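Local atomic coordinates of 35 kDa hemin binding protein (Porphyromonas gingivalis, PDB entry 5Y1A), a protein that probably binds hemin and contributes to virulence, and is a type IX secretion system cargo with a thioredoxin domain and a beta-sandwich, immunoglobulin-like domain. Residues 318-330 and 334-344. Sequence-based numbering, arbitrary orientation. Where two conformers were deposited one is given.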
ATOM      1  N   ASN A 318      11.051 -29.855  -7.807  1.00 19.27           N
ATOM      2  CA  ASN A 318      10.201 -30.156  -8.952  1.00 19.23           C
ATOM      3  C   ASN A 318       9.574 -31.553  -8.872  1.00 19.64           C
ATOM      4  O   ASN A 318       9.902 -32.441  -9.664  1.00 19.39           O
ATOM      5  CB  ASN A 318      11.004 -29.969 -10.250  1.00 18.83           C
ATOM      6  CG  ASN A 318      10.158 -30.122 -11.492  1.00 18.99           C
ATOM      7  OD1 ASN A 318       8.929 -29.966 -11.457  1.00 17.73           O
ATOM      8  ND2 ASN A 318      10.811 -30.440 -12.607  1.00 19.03           N
ATOM      9  N   GLU A 319       8.656 -31.736  -7.921  1.00 20.23           N
ATOM     10  CA  GLU A 319       8.046 -33.037  -7.669  1.00 21.61           C
ATOM     11  C   GLU A 319       6.736 -32.877  -6.894  1.00 20.19           C
ATOM     12  O   GLU A 319       6.639 -32.030  -5.993  1.00 20.16           O
ATOM     13  CB  GLU A 319       9.028 -33.927  -6.889  1.00 22.37           C
ATOM     14  CG  GLU A 319       8.563 -35.363  -6.666  1.00 25.41           C
ATOM     15  CD  GLU A 319       9.553 -36.163  -5.841  1.00 25.73           C
ATOM     16  OE1 GLU A 319      10.770 -35.889  -5.933  1.00 34.30           O
ATOM     17  OE2 GLU A 319       9.114 -37.062  -5.091  1.00 32.79           O
ATOM     18  N   SER A 320       5.746 -33.695  -7.250  1.00 19.29           N
ATOM     19  CA  SER A 320       4.411 -33.690  -6.612  1.00 19.14           C
ATOM     20  C   SER A 320       3.854 -32.290  -6.418  1.00 18.33           C
ATOM     21  O   SER A 320       3.333 -31.963  -5.366  1.00 18.11           O
ATOM     22  CB  SER A 320       4.430 -34.454  -5.276  1.00 19.69           C
ATOM     23  OG  SER A 320       4.927 -35.766  -5.485  1.00 22.25           O
ATOM     24  N   LEU A 321       3.977 -31.461  -7.452  1.00 17.72           N
ATOM     25  CA  LEU A 321       3.548 -30.066  -7.360  1.00 16.64           C
ATOM     26  C   LEU A 321       2.041 -29.966  -7.183  1.00 15.96           C
ATOM     27  O   LEU A 321       1.266 -30.581  -7.950  1.00 16.03           O
ATOM     28  CB  LEU A 321       3.984 -29.297  -8.613  1.00 16.27           C
ATOM     29  CG  LEU A 321       5.495 -29.233  -8.892  1.00 16.92           C
ATOM     30  CD1 LEU A 321       5.713 -28.511 -10.228  1.00 16.40           C
ATOM     31  CD2 LEU A 321       6.246 -28.538  -7.747  1.00 15.82           C
ATOM     32  N   VAL A 322       1.627 -29.205  -6.171  1.00 15.70           N
ATOM     33  CA  VAL A 322       0.217 -28.989  -5.914  1.00 15.69           C
ATOM     34  C   VAL A 322      -0.295 -27.930  -6.892  1.00 15.96           C
ATOM     35  O   VAL A 322       0.506 -27.144  -7.419  1.00 15.68           O
ATOM     36  CB  VAL A 322      -0.066 -28.542  -4.447  1.00 16.06           C
ATOM     37  CG1 VAL A 322       0.429 -29.599  -3.452  1.00 15.62           C
ATOM     38  CG2 VAL A 322       0.526 -27.145  -4.154  1.00 17.79           C
ATOM     39  N   PRO A 323      -1.622 -27.905  -7.132  1.00 16.37           N
ATOM     40  CA  PRO A 323      -2.193 -26.918  -8.045  1.00 16.06           C
ATOM     41  C   PRO A 323      -1.823 -25.487  -7.665  1.00 15.56           C
ATOM     42  O   PRO A 323      -1.790 -25.122  -6.483  1.00 15.39           O
ATOM     43  CB  PRO A 323      -3.698 -27.161  -7.917  1.00 15.96           C
ATOM     44  CG  PRO A 323      -3.772 -28.643  -7.648  1.00 15.95           C
ATOM     45  CD  PRO A 323      -2.670 -28.813  -6.622  1.00 16.36           C
ATOM     46  N   GLY A 324      -1.508 -24.707  -8.683  1.00 14.92           N
ATOM     47  CA  GLY A 324      -1.068 -23.344  -8.489  1.00 14.66           C
ATOM     48  C   GLY A 324      -0.210 -22.927  -9.661  1.00 14.34           C
ATOM     49  O   GLY A 324       0.009 -23.705 -10.603  1.00 15.23           O
ATOM     50  N   VAL A 325       0.262 -21.687  -9.618  1.00 13.96           N
ATOM     51  CA  VAL A 325       1.101 -21.172 -10.680  1.00 14.03           C
ATOM     52  C   VAL A 325       2.558 -21.241 -10.227  1.00 13.78           C
ATOM     53  O   VAL A 325       2.867 -20.943  -9.069  1.00 14.56           O
ATOM     54  CB  VAL A 325       0.743 -19.707 -11.061  1.00 14.90           C
ATOM     55  CG1 VAL A 325       1.713 -19.209 -12.126  1.00 16.71           C
ATOM     56  CG2 VAL A 325      -0.701 -19.604 -11.558  1.00 15.36           C
ATOM     57  N   TYR A 326       3.424 -21.676 -11.146  1.00 13.66           N
ATOM     58  CA  TYR A 326       4.873 -21.761 -10.922  1.00 14.29           C
ATOM     59  C   TYR A 326       5.632 -20.986 -11.991  1.00 15.15           C
ATOM     60  O   TYR A 326       5.169 -20.870 -13.125  1.00 15.29           O
ATOM     61  CB  TYR A 326       5.327 -23.222 -10.936  1.00 14.06           C
ATOM     62  CG  TYR A 326       4.669 -24.043  -9.846  1.00 13.48           C
ATOM     63  CD1 TYR A 326       5.322 -24.286  -8.632  1.00 15.67           C
ATOM     64  CD2 TYR A 326       3.384 -24.548 -10.019  1.00 13.44           C
ATOM     65  CE1 TYR A 326       4.705 -25.036  -7.620  1.00 13.35           C
ATOM     66  CE2 TYR A 326       2.742 -25.292  -9.000  1.00 13.44           C
ATOM     67  CZ  TYR A 326       3.423 -25.531  -7.811  1.00 14.40           C
ATOM     68  OH  TYR A 326       2.822 -26.258  -6.810  1.00 13.68           O
ATOM     69  N   VAL A 327       6.793 -20.466 -11.623  1.00 17.06           N
ATOM     70  CA  VAL A 327       7.710 -19.866 -12.595  1.00 18.33           C
ATOM     71  C   VAL A 327       8.888 -20.807 -12.803  1.00 18.86           C
ATOM     72  O   VAL A 327       9.566 -21.191 -11.842  1.00 18.98           O
ATOM     73  CB  VAL A 327       8.217 -18.488 -12.109  1.00 18.94           C
ATOM     74  CG1 VAL A 327       9.222 -17.887 -13.108  1.00 20.83           C
ATOM     75  CG2 VAL A 327       7.049 -17.541 -11.921  1.00 20.79           C
ATOM     76  N   VAL A 328       9.119 -21.200 -14.051  1.00 18.67           N
ATOM     77  CA  VAL A 328      10.260 -22.041 -14.354  1.00 19.70           C
ATOM     78  C   VAL A 328      11.306 -21.151 -14.991  1.00 20.86           C
ATOM     79  O   VAL A 328      11.034 -20.503 -15.995  1.00 19.84           O
ATOM     80  CB  VAL A 328       9.915 -23.174 -15.329  1.00 19.44           C
ATOM     81  CG1 VAL A 328      11.131 -24.086 -15.520  1.00 19.69           C
ATOM     82  CG2 VAL A 328       8.700 -23.964 -14.821  1.00 20.61           C
ATOM     83  N   ARG A 329      12.490 -21.123 -14.393  1.00 22.14           N
ATOM     84  CA  ARG A 329      13.600 -20.369 -14.953  1.00 23.40           C
ATOM     85  C   ARG A 329      14.483 -21.400 -15.652  1.00 24.16           C
ATOM     86  O   ARG A 329      15.082 -22.257 -14.992  1.00 23.70           O
ATOM     87  CB  ARG A 329      14.329 -19.621 -13.842  1.00 24.09           C
ATOM     88  CG  ARG A 329      15.579 -18.855 -14.259  1.00 25.87           C
ATOM     89  CD  ARG A 329      15.966 -17.840 -13.184  1.00 29.97           C
ATOM     90  NE  ARG A 329      16.695 -18.433 -12.058  1.00 32.60           N
ATOM     91  CZ  ARG A 329      16.965 -17.795 -10.921  1.00 33.85           C
ATOM     92  NH1 ARG A 329      16.554 -16.544 -10.743  1.00 34.50           N
ATOM     93  NH2 ARG A 329      17.631 -18.409  -9.951  1.00 35.00           N
ATOM     94  N   ILE A 330      14.529 -21.345 -16.984  0.50 24.18           N
ATOM     95  CA  ILE A 330      15.346 -22.283 -17.764  0.50 24.47           C
ATOM     96  C   ILE A 330      16.418 -21.557 -18.557  0.50 24.75           C
ATOM     97  O   ILE A 330      16.112 -20.682 -19.367  0.50 24.64           O
ATOM     98  CB  ILE A 330      14.533 -23.115 -18.788  0.50 24.72           C
ATOM     99  CG1 ILE A 330      13.077 -23.284 -18.371  0.50 24.74           C
ATOM    100  CG2 ILE A 330      15.208 -24.463 -19.028  0.50 24.49           C
ATOM    101  CD1 ILE A 330      12.263 -24.040 -19.384  0.50 24.31           C
ATOM    102  N   GLY A 334      22.220 -20.130 -24.154  1.00 23.94           N
ATOM    103  CA  GLY A 334      22.801 -18.870 -23.739  1.00 22.78           C
ATOM    104  C   GLY A 334      21.825 -17.775 -23.349  1.00 21.72           C
ATOM    105  O   GLY A 334      22.223 -16.619 -23.240  1.00 21.23           O
ATOM    106  N   VAL A 335      20.550 -18.131 -23.144  1.00 20.47           N
ATOM    107  CA  VAL A 335      19.547 -17.170 -22.669  1.00 20.49           C
ATOM    108  C   VAL A 335      18.817 -17.770 -21.461  1.00 20.74           C
ATOM    109  O   VAL A 335      18.527 -18.968 -21.449  1.00 19.95           O
ATOM    110  CB  VAL A 335      18.529 -16.743 -23.796  1.00 20.69           C
ATOM    111  CG1 VAL A 335      17.296 -16.019 -23.220  1.00 20.44           C
ATOM    112  CG2 VAL A 335      19.199 -15.861 -24.849  1.00 20.20           C
ATOM    113  N   MET A 336      18.563 -16.934 -20.453  1.00 21.36           N
ATOM    114  CA  MET A 336      17.772 -17.308 -19.277  1.00 22.60           C
ATOM    115  C   MET A 336      16.309 -16.925 -19.541  1.00 23.10           C
ATOM    116  O   MET A 336      15.980 -15.734 -19.653  1.00 23.58           O
ATOM    117  CB  MET A 336      18.333 -16.637 -18.006  1.00 22.44           C
ATOM    118  CG  MET A 336      17.618 -16.991 -16.690  1.00 23.78           C
ATOM    119  SD  MET A 336      18.267 -16.158 -15.201  1.00 22.69           S
ATOM    120  CE  MET A 336      19.903 -16.891 -15.079  1.00 25.92           C
ATOM    121  N   HIS A 337      15.464 -17.948 -19.655  1.00 22.96           N
ATOM    122  CA  HIS A 337      14.017 -17.824 -19.964  1.00 24.33           C
ATOM    123  C   HIS A 337      13.177 -17.980 -18.699  1.00 24.39           C
ATOM    124  O   HIS A 337      13.582 -18.685 -17.773  1.00 24.16           O
ATOM    125  CB  HIS A 337      13.579 -18.951 -20.906  1.00 24.39           C
ATOM    126  CG  HIS A 337      14.382 -19.054 -22.166  1.00 26.45           C
ATOM    127  ND1 HIS A 337      14.078 -18.336 -23.304  1.00 27.64           N
ATOM    128  CD2 HIS A 337      15.455 -19.818 -22.480  1.00 27.36           C
ATOM    129  CE1 HIS A 337      14.929 -18.652 -24.264  1.00 27.71           C
ATOM    130  NE2 HIS A 337      15.783 -19.540 -23.786  1.00 28.16           N
ATOM    131  N   PHE A 338      12.013 -17.330 -18.662  1.00 24.57           N
ATOM    132  CA  PHE A 338      11.071 -17.450 -17.545  1.00 24.76           C
ATOM    133  C   PHE A 338       9.731 -17.884 -18.138  1.00 25.00           C
ATOM    134  O   PHE A 338       9.196 -17.203 -19.010  1.00 24.78           O
ATOM    135  CB  PHE A 338      10.911 -16.110 -16.810  1.00 25.44           C
ATOM    136  CG  PHE A 338      12.177 -15.627 -16.140  1.00 27.11           C
ATOM    137  CD1 PHE A 338      12.337 -15.738 -14.764  1.00 28.60           C
ATOM    138  CD2 PHE A 338      13.218 -15.078 -16.893  1.00 28.21           C
ATOM    139  CE1 PHE A 338      13.513 -15.304 -14.133  1.00 29.29           C
ATOM    140  CE2 PHE A 338      14.390 -14.643 -16.289  1.00 28.93           C
ATOM    141  CZ  PHE A 338      14.539 -14.749 -14.902  1.00 28.77           C
ATOM    142  N   LEU A 339       9.228 -19.038 -17.698  1.00 23.60           N
ATOM    143  CA  LEU A 339       7.966 -19.586 -18.184  1.00 23.46           C
ATOM    144  C   LEU A 339       7.025 -19.674 -17.005  1.00 22.30           C
ATOM    145  O   LEU A 339       7.436 -20.047 -15.920  1.00 21.98           O
ATOM    146  CB  LEU A 339       8.156 -20.989 -18.750  1.00 23.81           C
ATOM    147  CG  LEU A 339       8.817 -21.279 -20.087  1.00 26.89           C
ATOM    148  CD1 LEU A 339       9.615 -22.543 -19.908  1.00 29.70           C
ATOM    149  CD2 LEU A 339       7.768 -21.473 -21.185  1.00 29.47           C
ATOM    150  N   LYS A 340       5.771 -19.292 -17.218  1.00 21.01           N
ATOM    151  CA  LYS A 340       4.748 -19.407 -16.187  1.00 20.99           C
ATOM    152  C   LYS A 340       3.995 -20.711 -16.471  1.00 19.89           C
ATOM    153  O   LYS A 340       3.430 -20.875 -17.560  1.00 20.90           O
ATOM    154  CB  LYS A 340       3.814 -18.193 -16.245  1.00 20.71           C
ATOM    155  CG  LYS A 340       2.802 -18.094 -15.111  1.00 23.05           C
ATOM    156  CD  LYS A 340       1.756 -16.969 -15.348  1.00 23.87           C
ATOM    157  CE  LYS A 340       2.333 -15.547 -15.228  1.00 27.35           C
ATOM    158  NZ  LYS A 340       1.225 -14.556 -14.886  1.00 26.67           N
ATOM    159  N   VAL A 341       4.027 -21.654 -15.529  1.00 17.69           N
ATOM    160  CA  VAL A 341       3.317 -22.927 -15.688  1.00 16.65           C
ATOM    161  C   VAL A 341       2.165 -23.022 -14.680  1.00 15.57           C
ATOM    162  O   VAL A 341       2.358 -22.771 -13.493  1.00 14.65           O
ATOM    163  CB  VAL A 341       4.286 -24.129 -15.507  1.00 17.04           C
ATOM    164  CG1 VAL A 341       3.509 -25.440 -15.482  1.00 18.59           C
ATOM    165  CG2 VAL A 341       5.334 -24.126 -16.639  1.00 19.33           C
ATOM    166  N   LEU A 342       0.972 -23.384 -15.148  1.00 14.12           N
ATOM    167  CA  LEU A 342      -0.149 -23.529 -14.220  1.00 14.17           C
ATOM    168  C   LEU A 342      -0.454 -25.019 -14.014  1.00 13.69           C
ATOM    169  O   LEU A 342      -0.797 -25.735 -14.955  1.00 13.59           O
ATOM    170  CB  LEU A 342      -1.380 -22.772 -14.718  1.00 14.31           C
ATOM    171  CG  LEU A 342      -2.524 -22.622 -13.706  1.00 16.03           C
ATOM    172  CD1 LEU A 342      -3.225 -21.282 -13.922  1.00 16.09           C
ATOM    173  CD2 LEU A 342      -3.533 -23.737 -13.823  1.00 16.08           C
ATOM    174  N   VAL A 343      -0.271 -25.481 -12.784  1.00 14.48           N
ATOM    175  CA  VAL A 343      -0.588 -26.867 -12.430  1.00 14.70           C
ATOM    176  C   VAL A 343      -2.066 -26.857 -12.008  1.00 15.19           C
ATOM    177  O   VAL A 343      -2.426 -26.186 -11.032  1.00 14.25           O
ATOM    178  CB  VAL A 343       0.338 -27.405 -11.274  1.00 15.09           C
ATOM    179  CG1 VAL A 343      -0.155 -28.782 -10.766  1.00 16.31           C
ATOM    180  CG2 VAL A 343       1.826 -27.433 -11.701  1.00 13.90           C
ATOM    181  N   PRO A 344      -2.943 -27.571 -12.754  1.00 16.99           N
ATOM    182  CA  PRO A 344      -4.397 -27.449 -12.518  1.00 17.92           C
ATOM    183  C   PRO A 344      -4.898 -28.209 -11.283  1.00 18.95           C
ATOM    184  O   PRO A 344      -4.356 -29.272 -10.984  1.00 20.62           O
ATOM    185  CB  PRO A 344      -5.004 -28.077 -13.776  1.00 18.33           C
ATOM    186  CG  PRO A 344      -4.011 -29.079 -14.202  1.00 17.59           C
ATOM    187  CD  PRO A 344      -2.646 -28.509 -13.850  1.00 17.22           C
TER
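Tyr326 and Val343 meet because of their first torsions: chi1 of -61° sets the tyrosine ring beside its own backbone N, and chi1 of 171° puts Val343 CG2 beside its N, where it touches ring atom CE2 at 3.6 Å. The ring, apolar along its flank and polar at its end, suits this buried spot: its hydroxyl donates to Val322 O (OH to O, 2.6 Å) and so ties the turn before the strand to the hairpin. On the same face Val328 CG2 rests on Val341 CG2 at 3.8 Å; beta-branched valines are compact and favour extended backbone.

The opposite face, with Val325, Val327, Arg329, Phe338, Lys340 and Leu342, is more open to solvent. Arg329 lays CG over one face of the Phe338 ring while its CD lies 3.5 Å from Met336 SD; the guanidinium plane stands nearly perpendicular to the ring, at 85°. Ring and thioether thus give the arginine's aliphatic stem an apolar surface. Val325 packs CG1 tightly against Lys340 CG and CG2 against Leu342 CD1. Lysine suits this open face because its stem packs on the valine while its amine continues to a salt bridge with Asp159.

Between the two faces runs an antiparallel ladder, with paired backbone bonds at Gly324–Val343, Tyr326–Val341, Val328–Leu339 and Ile330–His337. Gly324 fits the start because its backbone angles would press a side chain against the preceding carbonyl.

This is the C-terminal beta hairpin of the chain, with 335-343 as an outermost strand of a four-stranded antiparallel sheet. Strand 324-332 pairs on its other side with strand 305-309, through backbone bonds of Val327 to Phe309 and Arg329 to Glu307, while strands 291-293 and 296-298 cover the Val341 face through Val292 and Ile297.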